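Side-chain contacts in RNA-dependent RNA Polymerase (PDB 6TZ0), which catalyses RNA-templated RNA synthesis in a double-stranded RNA virus, serving both transcription of the genome and its replication: residues 168-173 and 229-234; 502-507 and 640-645; 1038-1043 and 1054-1059; 10-13 and 17-20. One frame throughout, in Å; residues are numbered along the deposited sequence.

Contact 1. Residues 168-173 and 229-234; sequences RTYVKL and VAMNHF
Helix 166-175 and helix 224-237 of the polymerase's N-terminal region pack through Y170 on one side and M231 and N232 on the other. The tyrosine bridges the gap between two backbones whose nearest CA atoms, those of Y170 and M231, stand 8.1 Å apart. M231 CB lies over one face of the phenol ring, towards its rim, in a CH-pi contact: it is 3.7 Å from the ring centroid, and its closest ring atom is Y170 CZ at 3.6 Å. With M231 CG anti to the carbonyl carbon (chi1 -70°) and bends at the next two torsions, the thioether folds back above the ring. M231 SD sits 5.4 Å from the Y170 ring centroid, close to the ring normal, a distant Met-aromatic contact. The helix-helix packing also has a polar component: Y170 OH donates to N232 OD1 at 2.5 Å. That oxygen lies in the plane of the ring, at its edge, while the hydroxyl stands above the amide's own plane, 55° out of it. N232 has other partners, since T70 N also bonds to OD1 and T68 O accepts from ND2, tying helix 224-237 to the end of strand 64-68 and the loop that follows. M231 also packs on C210 and V213 of helix 206-218, and Y170 touches V69, I228 and L235.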
loop_
_atom_site.group_PDB
_atom_site.type_symbol
_atom_site.label_atom_id
_atom_site.label_comp_id
_atom_site.label_asym_id
_atom_site.label_seq_id
_atom_site.Cartn_x
_atom_site.Cartn_y
_atom_site.Cartn_z
ATOM N N ARG A 168 -14.920 0.073 38.679
ATOM C CA ARG A 168 -16.365 -0.020 38.860
ATOM C C ARG A 168 -16.980 1.348 39.129
ATOM O O ARG A 168 -18.049 1.670 38.597
ATOM C CB ARG A 168 -16.711 -0.970 40.007
ATOM C CG ARG A 168 -16.216 -2.378 39.831
ATOM C CD ARG A 168 -16.779 -3.004 38.584
ATOM N NE ARG A 168 -18.225 -3.181 38.594
ATOM C CZ ARG A 168 -18.843 -4.278 39.016
ATOM N NH1 ARG A 168 -18.140 -5.304 39.467
ATOM N NH2 ARG A 168 -20.162 -4.353 38.975
ATOM N N THR A 169 -16.315 2.169 39.943
ATOM C CA THR A 169 -16.830 3.505 40.209
ATOM C C THR A 169 -16.705 4.400 38.991
ATOM O O THR A 169 -17.562 5.259 38.784
ATOM C CB THR A 169 -16.113 4.137 41.393
ATOM O OG1 THR A 169 -14.743 4.358 41.052
ATOM C CG2 THR A 169 -16.182 3.209 42.576
ATOM N N TYR A 170 -15.672 4.202 38.162
ATOM C CA TYR A 170 -15.617 4.922 36.887
ATOM C C TYR A 170 -16.755 4.524 35.952
ATOM O O TYR A 170 -17.379 5.395 35.333
ATOM C CB TYR A 170 -14.267 4.719 36.198
ATOM C CG TYR A 170 -13.199 5.675 36.670
ATOM C CD1 TYR A 170 -13.181 6.988 36.219
ATOM C CD2 TYR A 170 -12.201 5.269 37.542
ATOM C CE1 TYR A 170 -12.215 7.871 36.637
ATOM C CE2 TYR A 170 -11.228 6.147 37.966
ATOM C CZ TYR A 170 -11.241 7.445 37.507
ATOM O OH TYR A 170 -10.277 8.327 37.923
ATOM N N VAL A 171 -17.050 3.220 35.849
ATOM C CA VAL A 171 -18.149 2.748 35.002
ATOM C C VAL A 171 -19.488 3.290 35.495
ATOM O O VAL A 171 -20.318 3.749 34.699
ATOM C CB VAL A 171 -18.142 1.206 34.924
ATOM C CG1 VAL A 171 -19.413 0.672 34.294
ATOM C CG2 VAL A 171 -16.972 0.728 34.095
ATOM N N LYS A 172 -19.687 3.322 36.816
ATOM C CA LYS A 172 -20.955 3.809 37.352
ATOM C C LYS A 172 -21.076 5.325 37.226
ATOM O O LYS A 172 -22.154 5.837 36.910
ATOM C CB LYS A 172 -21.113 3.370 38.805
ATOM C CG LYS A 172 -22.489 3.657 39.376
ATOM C CD LYS A 172 -22.589 3.287 40.839
ATOM C CE LYS A 172 -22.670 1.790 41.026
ATOM N NZ LYS A 172 -22.915 1.438 42.451
ATOM N N LEU A 173 -19.991 6.066 37.450
ATOM C CA LEU A 173 -20.069 7.513 37.328
ATOM C C LEU A 173 -20.118 7.988 35.885
ATOM O O LEU A 173 -20.537 9.122 35.644
ATOM C CB LEU A 173 -18.890 8.172 38.032
ATOM C CG LEU A 173 -18.855 8.194 39.551
ATOM C CD1 LEU A 173 -17.529 8.757 40.014
ATOM C CD2 LEU A 173 -20.004 9.023 40.077
ATOM N N VAL A 229 -5.032 7.030 37.815
ATOM C CA VAL A 229 -4.225 8.057 37.148
ATOM C C VAL A 229 -4.478 8.059 35.638
ATOM O O VAL A 229 -4.642 9.122 35.017
ATOM C CB VAL A 229 -2.735 7.841 37.472
ATOM C CG1 VAL A 229 -1.862 8.839 36.733
ATOM C CG2 VAL A 229 -2.499 7.938 38.960
ATOM N N ALA A 230 -4.575 6.864 35.044
ATOM C CA ALA A 230 -4.834 6.732 33.614
ATOM C C ALA A 230 -6.200 7.288 33.229
ATOM O O ALA A 230 -6.307 8.079 32.286
ATOM C CB ALA A 230 -4.720 5.265 33.205
ATOM N N MET A 231 -7.254 6.903 33.963
ATOM C CA MET A 231 -8.603 7.363 33.632
ATOM C C MET A 231 -8.772 8.861 33.865
ATOM O O MET A 231 -9.485 9.531 33.103
ATOM C CB MET A 231 -9.639 6.577 34.430
ATOM C CG MET A 231 -9.777 5.130 34.012
ATOM S SD MET A 231 -10.238 4.963 32.282
ATOM C CE MET A 231 -11.879 5.666 32.282
ATOM N N ASN A 232 -8.115 9.407 34.896
ATOM C CA ASN A 232 -8.152 10.852 35.107
ATOM C C ASN A 232 -7.476 11.591 33.962
ATOM O O ASN A 232 -7.969 12.634 33.515
ATOM C CB ASN A 232 -7.476 11.228 36.424
ATOM C CG ASN A 232 -8.227 10.741 37.633
ATOM O OD1 ASN A 232 -9.449 10.669 37.631
ATOM N ND2 ASN A 232 -7.498 10.451 38.697
ATOM N N HIS A 233 -6.365 11.047 33.452
ATOM C CA HIS A 233 -5.695 11.686 32.323
ATOM C C HIS A 233 -6.522 11.590 31.042
ATOM O O HIS A 233 -6.539 12.533 30.243
ATOM C CB HIS A 233 -4.305 11.081 32.127
ATOM C CG HIS A 233 -3.532 11.693 31.000
ATOM N ND1 HIS A 233 -3.116 13.008 31.014
ATOM C CD2 HIS A 233 -3.069 11.165 29.843
ATOM C CE1 HIS A 233 -2.455 13.270 29.902
ATOM N NE2 HIS A 233 -2.406 12.166 29.178
ATOM N N PHE A 234 -7.224 10.473 30.830
ATOM C CA PHE A 234 -8.040 10.366 29.620
ATOM C C PHE A 234 -9.233 11.316 29.664
ATOM O O PHE A 234 -9.572 11.936 28.649
ATOM C CB PHE A 234 -8.528 8.936 29.383
ATOM C CG PHE A 234 -7.451 7.971 28.972
ATOM C CD1 PHE A 234 -6.705 8.195 27.829
ATOM C CD2 PHE A 234 -7.282 6.775 29.642
ATOM C CE1 PHE A 234 -5.735 7.295 27.429
ATOM C CE2 PHE A 234 -6.317 5.868 29.244
ATOM C CZ PHE A 234 -5.548 6.128 28.134
#

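Contact 2. Residues 502-507 and 640-645; sequences MPYTIG and GRADTS
D643 OD1, on a side chain packed against P503 and Y504, has two polar neighbours: R641 NE at 3.4 Å and, through a weak hydrogen bond, the hydroxyl of Y637. The arginine contributes charge alone, because the oxygen lies well out of the guanidinium plane and no N-H points at it. By sequence and position, between the aspartate-bearing strand 541-548 and the hairpin 672-687, segment 640-645 probably corresponds to polymerase motif B, a loop leading into a long helix, here 644-665. D643 occupies the N-cap position of that helix, yet its carboxylate makes no capping bond. Its CG instead sits between the backbone N and the carbonyl carbon (chi1 56°), which sends the acid group across to helix 501-508, where OD2 comes 3.4 Å from P503 CB. The backbones themselves run very close, with Y504 CA and D643 CA 4.3 Å apart, and D643 CB rests 3.7 Å from Y504 CA. Y504 takes the conformation with CG on the far side from its backbone N (chi1 168°), and its ring points across the loop and meets the peptide carbonyl of A642 obliquely. A642 CB adds a looser apolar touch, 4.1 Å from Y504 CB, and also packs on F420 of helix 413-422. The D643 side chain lies about 10 Å from that of D552, which binds UTP, so this packing belongs to the surroundings of the nucleotide site. R641 has a second acidic partner, E612. At the tyrosine, the nearest ring atom to the loop is Y504 CD1, 3.2 Å from A642 O.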
loop_
_atom_site.group_PDB
_atom_site.type_symbol
_atom_site.label_atom_id
_atom_site.label_comp_id
_atom_site.label_asym_id
_atom_site.label_seq_id
_atom_site.Cartn_x
_atom_site.Cartn_y
_atom_site.Cartn_z
ATOM N N MET A 502 8.091 -0.668 -13.828
ATOM C CA MET A 502 9.510 -0.795 -14.150
ATOM C C MET A 502 10.442 -0.001 -13.225
ATOM O O MET A 502 11.536 -0.519 -12.938
ATOM C CB MET A 502 9.726 -0.454 -15.633
ATOM C CG MET A 502 11.142 -0.682 -16.153
ATOM S SD MET A 502 11.747 -2.370 -16.027
ATOM C CE MET A 502 10.882 -3.144 -17.380
ATOM N N PRO A 503 10.109 1.208 -12.719
ATOM C CA PRO A 503 10.930 1.757 -11.619
ATOM C C PRO A 503 10.964 0.888 -10.370
ATOM O O PRO A 503 12.018 0.779 -9.727
ATOM C CB PRO A 503 10.276 3.115 -11.350
ATOM C CG PRO A 503 9.731 3.503 -12.633
ATOM C CD PRO A 503 9.235 2.267 -13.271
ATOM N N TYR A 504 9.843 0.248 -10.030
ATOM C CA TYR A 504 9.814 -0.710 -8.932
ATOM C C TYR A 504 10.709 -1.909 -9.203
ATOM O O TYR A 504 11.440 -2.358 -8.315
ATOM C CB TYR A 504 8.377 -1.166 -8.678
ATOM C CG TYR A 504 8.278 -2.358 -7.761
ATOM C CD1 TYR A 504 8.559 -2.248 -6.411
ATOM C CD2 TYR A 504 7.908 -3.601 -8.254
ATOM C CE1 TYR A 504 8.476 -3.339 -5.578
ATOM C CE2 TYR A 504 7.831 -4.697 -7.435
ATOM C CZ TYR A 504 8.112 -4.559 -6.096
ATOM O OH TYR A 504 8.027 -5.651 -5.273
ATOM N N THR A 505 10.666 -2.435 -10.423
ATOM C CA THR A 505 11.458 -3.608 -10.771
ATOM C C THR A 505 12.948 -3.291 -10.758
ATOM O O THR A 505 13.762 -4.117 -10.335
ATOM C CB THR A 505 11.010 -4.118 -12.139
ATOM O OG1 THR A 505 9.614 -4.420 -12.087
ATOM C CG2 THR A 505 11.766 -5.359 -12.549
ATOM N N ILE A 506 13.316 -2.079 -11.171
ATOM C CA ILE A 506 14.721 -1.687 -11.148
ATOM C C ILE A 506 15.202 -1.473 -9.718
ATOM O O ILE A 506 16.227 -2.028 -9.307
ATOM C CB ILE A 506 14.941 -0.441 -12.020
ATOM C CG1 ILE A 506 14.779 -0.805 -13.494
ATOM C CG2 ILE A 506 16.277 0.199 -11.727
ATOM C CD1 ILE A 506 14.769 0.377 -14.406
ATOM N N GLY A 507 14.471 -0.683 -8.930
ATOM C CA GLY A 507 14.900 -0.426 -7.564
ATOM C C GLY A 507 14.779 -1.608 -6.621
ATOM O O GLY A 507 15.382 -1.579 -5.545
ATOM N N GLY A 640 0.180 4.412 -2.778
ATOM C CA GLY A 640 -0.603 3.268 -3.193
ATOM C C GLY A 640 -0.053 2.793 -4.517
ATOM O O GLY A 640 -0.762 2.262 -5.375
ATOM N N ARG A 641 1.240 3.009 -4.671
ATOM C CA ARG A 641 1.967 2.873 -5.915
ATOM C C ARG A 641 2.844 1.622 -5.840
ATOM O O ARG A 641 3.001 1.015 -4.780
ATOM C CB ARG A 641 2.777 4.150 -6.121
ATOM C CG ARG A 641 3.248 4.464 -7.495
ATOM C CD ARG A 641 3.907 5.815 -7.469
ATOM N NE ARG A 641 4.476 6.170 -8.756
ATOM C CZ ARG A 641 5.137 7.294 -8.984
ATOM N NH1 ARG A 641 5.621 7.535 -10.187
ATOM N NH2 ARG A 641 5.315 8.171 -8.007
ATOM N N ALA A 642 3.400 1.216 -6.981
ATOM C CA ALA A 642 4.200 -0.004 -7.000
ATOM C C ALA A 642 5.547 0.205 -6.322
ATOM O O ALA A 642 5.979 -0.630 -5.520
ATOM C CB ALA A 642 4.382 -0.492 -8.433
ATOM N N ASP A 643 6.201 1.331 -6.591
ATOM C CA ASP A 643 7.544 1.607 -6.091
ATOM C C ASP A 643 7.549 2.497 -4.856
ATOM O O ASP A 643 8.448 3.321 -4.704
ATOM C CB ASP A 643 8.399 2.225 -7.195
ATOM C CG ASP A 643 7.792 3.484 -7.790
ATOM O OD1 ASP A 643 6.662 3.864 -7.427
ATOM O OD2 ASP A 643 8.462 4.104 -8.638
ATOM N N THR A 644 6.575 2.369 -3.956
ATOM C CA THR A 644 6.494 3.340 -2.872
ATOM C C THR A 644 7.509 3.075 -1.762
ATOM O O THR A 644 8.158 4.010 -1.290
ATOM C CB THR A 644 5.064 3.413 -2.323
ATOM O OG1 THR A 644 5.035 4.285 -1.186
ATOM C CG2 THR A 644 4.477 2.032 -1.986
ATOM N N SER A 645 7.685 1.826 -1.346
ATOM C CA SER A 645 8.638 1.549 -0.283
ATOM C C SER A 645 10.065 1.541 -0.806
ATOM O O SER A 645 10.984 2.005 -0.112
ATOM C CB SER A 645 8.296 0.216 0.379
ATOM O OG SER A 645 9.235 -0.126 1.377
#

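Contact 3. Residues 1038-1043 and 1054-1059; sequences KHTSYS and DGWFAF
T1040 reaches W1056 with its hydroxyl and F1059 with its methyl, the two branches of one side chain serving two aromatic residues a helical turn apart. Its chi1 of 62° sets OG1 between the backbone N and the carbonyl carbon and leaves CG2 beside the backbone N. OG1 accordingly meets the indole at its edge, near the ring plane, where W1056 NE1 donates to it over 3.0 Å. The N-H points poorly at the oxygen, at an angle of 124°, and the bond is weak. OG1 also hydrogen-bonds to H1036 O, so the hydroxyl links its own loop to the helix. The tryptophan is extended from helix 1054-1062, with CG anti to the backbone N (chi1 178°), which carries the pyrrole side of the indole to the loop. The element formed is a loop folded back on the first turns of the helix that follows it, within the C-terminal region of the polymerase. T1040 CG2 approaches the F1059 ring obliquely, 4.4 Å from CE2, and the H1036 ring meets the same phenyl. F1051, from the connecting loop, stands edge-to-face with W1056 and touches S1041. Two bonds brace the loop's own shape. S1041 OG turns back to K1038 O at 2.9 Å, coming from above the carbonyl plane, and K1038 NZ curls round to donate to Y1042 OH at 3.0 Å.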
loop_
_atom_site.group_PDB
_atom_site.type_symbol
_atom_site.label_atom_id
_atom_site.label_comp_id
_atom_site.label_asym_id
_atom_site.label_seq_id
_atom_site.Cartn_x
_atom_site.Cartn_y
_atom_site.Cartn_z
ATOM N N LYS A 1038 21.635 -17.765 34.426
ATOM C CA LYS A 1038 22.214 -16.784 35.323
ATOM C C LYS A 1038 22.423 -15.448 34.631
ATOM O O LYS A 1038 22.431 -14.410 35.299
ATOM C CB LYS A 1038 23.527 -17.329 35.888
ATOM C CG LYS A 1038 24.007 -16.677 37.171
ATOM C CD LYS A 1038 25.054 -15.621 36.942
ATOM C CE LYS A 1038 25.617 -15.151 38.267
ATOM N NZ LYS A 1038 24.585 -14.465 39.088
ATOM N N HIS A 1039 22.557 -15.446 33.306
ATOM C CA HIS A 1039 22.802 -14.200 32.600
ATOM C C HIS A 1039 21.530 -13.405 32.364
ATOM O O HIS A 1039 21.611 -12.210 32.075
ATOM C CB HIS A 1039 23.493 -14.463 31.263
ATOM C CG HIS A 1039 24.752 -15.260 31.382
ATOM N ND1 HIS A 1039 25.810 -14.861 32.167
ATOM C CD2 HIS A 1039 25.152 -16.395 30.760
ATOM C CE1 HIS A 1039 26.786 -15.742 32.068
ATOM N NE2 HIS A 1039 26.415 -16.682 31.218
ATOM N N THR A 1040 20.365 -14.037 32.487
ATOM C CA THR A 1040 19.084 -13.372 32.312
ATOM C C THR A 1040 18.370 -13.107 33.628
ATOM O O THR A 1040 17.266 -12.562 33.619
ATOM C CB THR A 1040 18.180 -14.205 31.403
ATOM O OG1 THR A 1040 17.920 -15.469 32.020
ATOM C CG2 THR A 1040 18.846 -14.439 30.071
ATOM N N SER A 1041 18.972 -13.477 34.757
ATOM C CA SER A 1041 18.386 -13.191 36.057
ATOM C C SER A 1041 18.537 -11.731 36.455
ATOM O O SER A 1041 17.847 -11.271 37.370
ATOM C CB SER A 1041 19.017 -14.087 37.115
ATOM O OG SER A 1041 20.395 -13.805 37.245
ATOM N N TYR A 1042 19.430 -11.005 35.802
ATOM C CA TYR A 1042 19.547 -9.564 35.940
ATOM C C TYR A 1042 18.944 -8.944 34.691
ATOM O O TYR A 1042 19.341 -9.319 33.580
ATOM C CB TYR A 1042 21.011 -9.144 36.039
ATOM C CG TYR A 1042 21.822 -9.818 37.116
ATOM C CD1 TYR A 1042 21.788 -9.369 38.426
ATOM C CD2 TYR A 1042 22.642 -10.900 36.811
ATOM C CE1 TYR A 1042 22.542 -9.979 39.404
ATOM C CE2 TYR A 1042 23.396 -11.519 37.781
ATOM C CZ TYR A 1042 23.341 -11.055 39.075
ATOM O OH TYR A 1042 24.092 -11.671 40.047
ATOM N N SER A 1043 17.998 -8.010 34.872
ATOM C CA SER A 1043 17.419 -7.212 33.786
ATOM C C SER A 1043 16.774 -8.058 32.699
ATOM O O SER A 1043 17.387 -8.263 31.649
ATOM C CB SER A 1043 18.451 -6.271 33.159
ATOM O OG SER A 1043 18.796 -5.231 34.049
ATOM N N ASP A 1054 7.523 -18.082 34.414
ATOM C CA ASP A 1054 7.463 -19.293 33.605
ATOM C C ASP A 1054 8.129 -19.127 32.247
ATOM O O ASP A 1054 8.651 -20.102 31.703
ATOM C CB ASP A 1054 6.012 -19.735 33.431
ATOM C CG ASP A 1054 5.423 -20.302 34.707
ATOM O OD1 ASP A 1054 6.180 -20.906 35.495
ATOM O OD2 ASP A 1054 4.211 -20.130 34.933
ATOM N N GLY A 1055 8.121 -17.920 31.682
ATOM C CA GLY A 1055 8.844 -17.698 30.440
ATOM C C GLY A 1055 10.346 -17.749 30.640
ATOM O O GLY A 1055 11.072 -18.334 29.829
ATOM N N TRP A 1056 10.822 -17.155 31.739
ATOM C CA TRP A 1056 12.222 -17.260 32.138
ATOM C C TRP A 1056 12.639 -18.704 32.355
ATOM O O TRP A 1056 13.707 -19.124 31.900
ATOM C CB TRP A 1056 12.448 -16.479 33.424
ATOM C CG TRP A 1056 13.835 -16.557 33.941
ATOM C CD1 TRP A 1056 14.917 -15.875 33.488
ATOM C CD2 TRP A 1056 14.310 -17.426 34.970
ATOM N NE1 TRP A 1056 16.032 -16.235 34.197
ATOM C CE2 TRP A 1056 15.686 -17.193 35.109
ATOM C CE3 TRP A 1056 13.700 -18.375 35.794
ATOM C CZ2 TRP A 1056 16.464 -17.867 36.040
ATOM C CZ3 TRP A 1056 14.474 -19.044 36.717
ATOM C CH2 TRP A 1056 15.840 -18.787 36.833
ATOM N N PHE A 1057 11.806 -19.484 33.041
ATOM C CA PHE A 1057 12.180 -20.850 33.373
ATOM C C PHE A 1057 12.082 -21.756 32.157
ATOM O O PHE A 1057 12.864 -22.701 32.023
ATOM C CB PHE A 1057 11.297 -21.353 34.510
ATOM C CG PHE A 1057 11.811 -22.581 35.187
ATOM C CD1 PHE A 1057 12.918 -22.509 36.008
ATOM C CD2 PHE A 1057 11.163 -23.793 35.049
ATOM C CE1 PHE A 1057 13.394 -23.627 36.648
ATOM C CE2 PHE A 1057 11.629 -24.913 35.697
ATOM C CZ PHE A 1057 12.750 -24.830 36.491
ATOM N N ALA A 1058 11.164 -21.453 31.237
ATOM C CA ALA A 1058 11.106 -22.181 29.977
ATOM C C ALA A 1058 12.325 -21.892 29.117
ATOM O O ALA A 1058 12.822 -22.782 28.422
ATOM C CB ALA A 1058 9.829 -21.825 29.221
ATOM N N PHE A 1059 12.817 -20.651 29.148
ATOM C CA PHE A 1059 14.054 -20.333 28.443
ATOM C C PHE A 1059 15.241 -21.023 29.100
ATOM O O PHE A 1059 16.135 -21.526 28.413
ATOM C CB PHE A 1059 14.238 -18.820 28.415
ATOM C CG PHE A 1059 15.306 -18.332 27.478
ATOM C CD1 PHE A 1059 15.113 -18.375 26.109
ATOM C CD2 PHE A 1059 16.471 -17.765 27.964
ATOM C CE1 PHE A 1059 16.076 -17.900 25.247
ATOM C CE2 PHE A 1059 17.437 -17.288 27.101
ATOM C CZ PHE A 1059 17.241 -17.362 25.745
#

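Contact 4. Residues 10-13 and 17-20; sequences TIFS and KFTR
F12 and F18 form an offset stack, the tight part of this contact, with nearly parallel planes (8° apart) and ring centroids separated by 4.6 Å. F18 CE1 lies over one face of the F12 ring, towards its rim, 3.5 Å from F12 CD1. At the edge of the same ring, in its plane, comes the backbone oxygen K17 O, 3.4 Å from F12 CD1. The two side chains arrive by different routes: F12 has CG anti to its nitrogen (chi1 170°), whereas F18 has CG anti to the carbonyl carbon, and between them they bring the rings face to face. Buried surroundings complete the packing, Y848 standing edge-to-face with F12 and F23 with F18, while V158 of helix 145-160 touches F12 as well. Things are looser on the side of K17. This partly exposed residue gives its backbone to the aromatic pair, but its CB points away and its chain runs out fully extended, the amine making a cation-pi contact with F857. I11 and T19, also partly exposed, stay at the margin of the contact. Further back, S13 OG bonds to T10 O at 2.6 Å, and T10 OG1 receives a weak capping bond from S13 N at 3.4 Å. T19 likewise caps helix 20-35, through a weak bond to E21 N, so the arrangement is a tight helix-loop-helix connection, with a threonine N-cap opening each helix.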
loop_
_atom_site.group_PDB
_atom_site.type_symbol
_atom_site.label_atom_id
_atom_site.label_comp_id
_atom_site.label_asym_id
_atom_site.label_seq_id
_atom_site.Cartn_x
_atom_site.Cartn_y
_atom_site.Cartn_z
ATOM N N THR A 10 -18.190 -17.090 43.265
ATOM C CA THR A 10 -18.261 -18.473 42.832
ATOM C C THR A 10 -17.060 -19.254 43.349
ATOM O O THR A 10 -16.045 -18.687 43.761
ATOM C CB THR A 10 -18.324 -18.568 41.309
ATOM O OG1 THR A 10 -17.161 -17.955 40.742
ATOM C CG2 THR A 10 -19.544 -17.865 40.795
ATOM N N ILE A 11 -17.192 -20.579 43.332
ATOM C CA ILE A 11 -16.095 -21.436 43.761
ATOM C C ILE A 11 -15.013 -21.563 42.696
ATOM O O ILE A 11 -13.904 -22.011 43.005
ATOM C CB ILE A 11 -16.637 -22.809 44.183
ATOM C CG1 ILE A 11 -17.493 -23.406 43.073
ATOM C CG2 ILE A 11 -17.437 -22.693 45.461
ATOM C CD1 ILE A 11 -17.939 -24.817 43.347
ATOM N N PHE A 12 -15.298 -21.178 41.452
ATOM C CA PHE A 12 -14.235 -21.057 40.464
ATOM C C PHE A 12 -13.360 -19.842 40.725
ATOM O O PHE A 12 -12.153 -19.888 40.470
ATOM C CB PHE A 12 -14.821 -20.990 39.056
ATOM C CG PHE A 12 -13.817 -20.621 38.002
ATOM C CD1 PHE A 12 -12.816 -21.503 37.645
ATOM C CD2 PHE A 12 -13.876 -19.391 37.371
ATOM C CE1 PHE A 12 -11.885 -21.163 36.684
ATOM C CE2 PHE A 12 -12.952 -19.044 36.409
ATOM C CZ PHE A 12 -11.955 -19.933 36.066
ATOM N N SER A 13 -13.936 -18.754 41.239
ATOM C CA SER A 13 -13.157 -17.549 41.492
ATOM C C SER A 13 -12.163 -17.726 42.630
ATOM O O SER A 13 -11.213 -16.946 42.731
ATOM C CB SER A 13 -14.077 -16.376 41.809
ATOM O OG SER A 13 -14.698 -16.563 43.063
ATOM N N LYS A 17 -10.107 -23.663 39.194
ATOM C CA LYS A 17 -10.176 -24.992 38.613
ATOM C C LYS A 17 -11.628 -25.280 38.286
ATOM O O LYS A 17 -12.538 -24.658 38.835
ATOM C CB LYS A 17 -9.649 -26.064 39.570
ATOM C CG LYS A 17 -8.181 -25.967 39.881
ATOM C CD LYS A 17 -7.778 -27.058 40.838
ATOM C CE LYS A 17 -6.306 -26.982 41.160
ATOM N NZ LYS A 17 -5.914 -28.065 42.096
ATOM N N PHE A 18 -11.846 -26.228 37.389
ATOM C CA PHE A 18 -13.196 -26.620 37.012
ATOM C C PHE A 18 -13.498 -28.003 37.566
ATOM O O PHE A 18 -13.002 -29.010 37.053
ATOM C CB PHE A 18 -13.403 -26.588 35.501
ATOM C CG PHE A 18 -13.386 -25.212 34.922
ATOM C CD1 PHE A 18 -14.279 -24.256 35.371
ATOM C CD2 PHE A 18 -12.563 -24.903 33.857
ATOM C CE1 PHE A 18 -14.285 -22.990 34.827
ATOM C CE2 PHE A 18 -12.579 -23.642 33.298
ATOM C CZ PHE A 18 -13.437 -22.684 33.787
ATOM N N THR A 19 -14.317 -28.044 38.604
ATOM C CA THR A 19 -14.946 -29.263 39.072
ATOM C C THR A 19 -16.265 -29.427 38.320
ATOM O O THR A 19 -16.516 -28.756 37.317
ATOM C CB THR A 19 -15.141 -29.205 40.586
ATOM O OG1 THR A 19 -16.072 -28.168 40.908
ATOM C CG2 THR A 19 -13.820 -28.900 41.273
ATOM N N ARG A 20 -17.121 -30.331 38.786
ATOM C CA ARG A 20 -18.443 -30.431 38.183
ATOM C C ARG A 20 -19.447 -29.488 38.829
ATOM O O ARG A 20 -20.483 -29.198 38.222
ATOM C CB ARG A 20 -18.955 -31.870 38.247
ATOM C CG ARG A 20 -18.148 -32.827 37.397
ATOM C CD ARG A 20 -18.837 -34.161 37.239
ATOM N NE ARG A 20 -19.042 -34.858 38.506
ATOM C CZ ARG A 20 -18.157 -35.673 39.072
ATOM N NH1 ARG A 20 -16.986 -35.892 38.494
ATOM N NH2 ARG A 20 -18.439 -36.262 40.225
#

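Along the chain the contacts come as 4, 1, 2 and 3, strictly in series, with none nested or crossed. Contact 4 closes a turn of three residues between the first two helices. Contact 1 closes a loop of 55 residues inside the N-terminal region. Both reach helix 145-160, and their nearest atoms are about 12 Å apart. Contact 2 spans 132 residues of the central polymerase domain, joining helix 501-508 to the loop that enters helix 644-665, across the chain's centre from contacts 1 and 4. Contact 3, with ten residues enclosed, belongs to the C-terminal region yet lies about 14 Å from contact 4 at the nearest atoms.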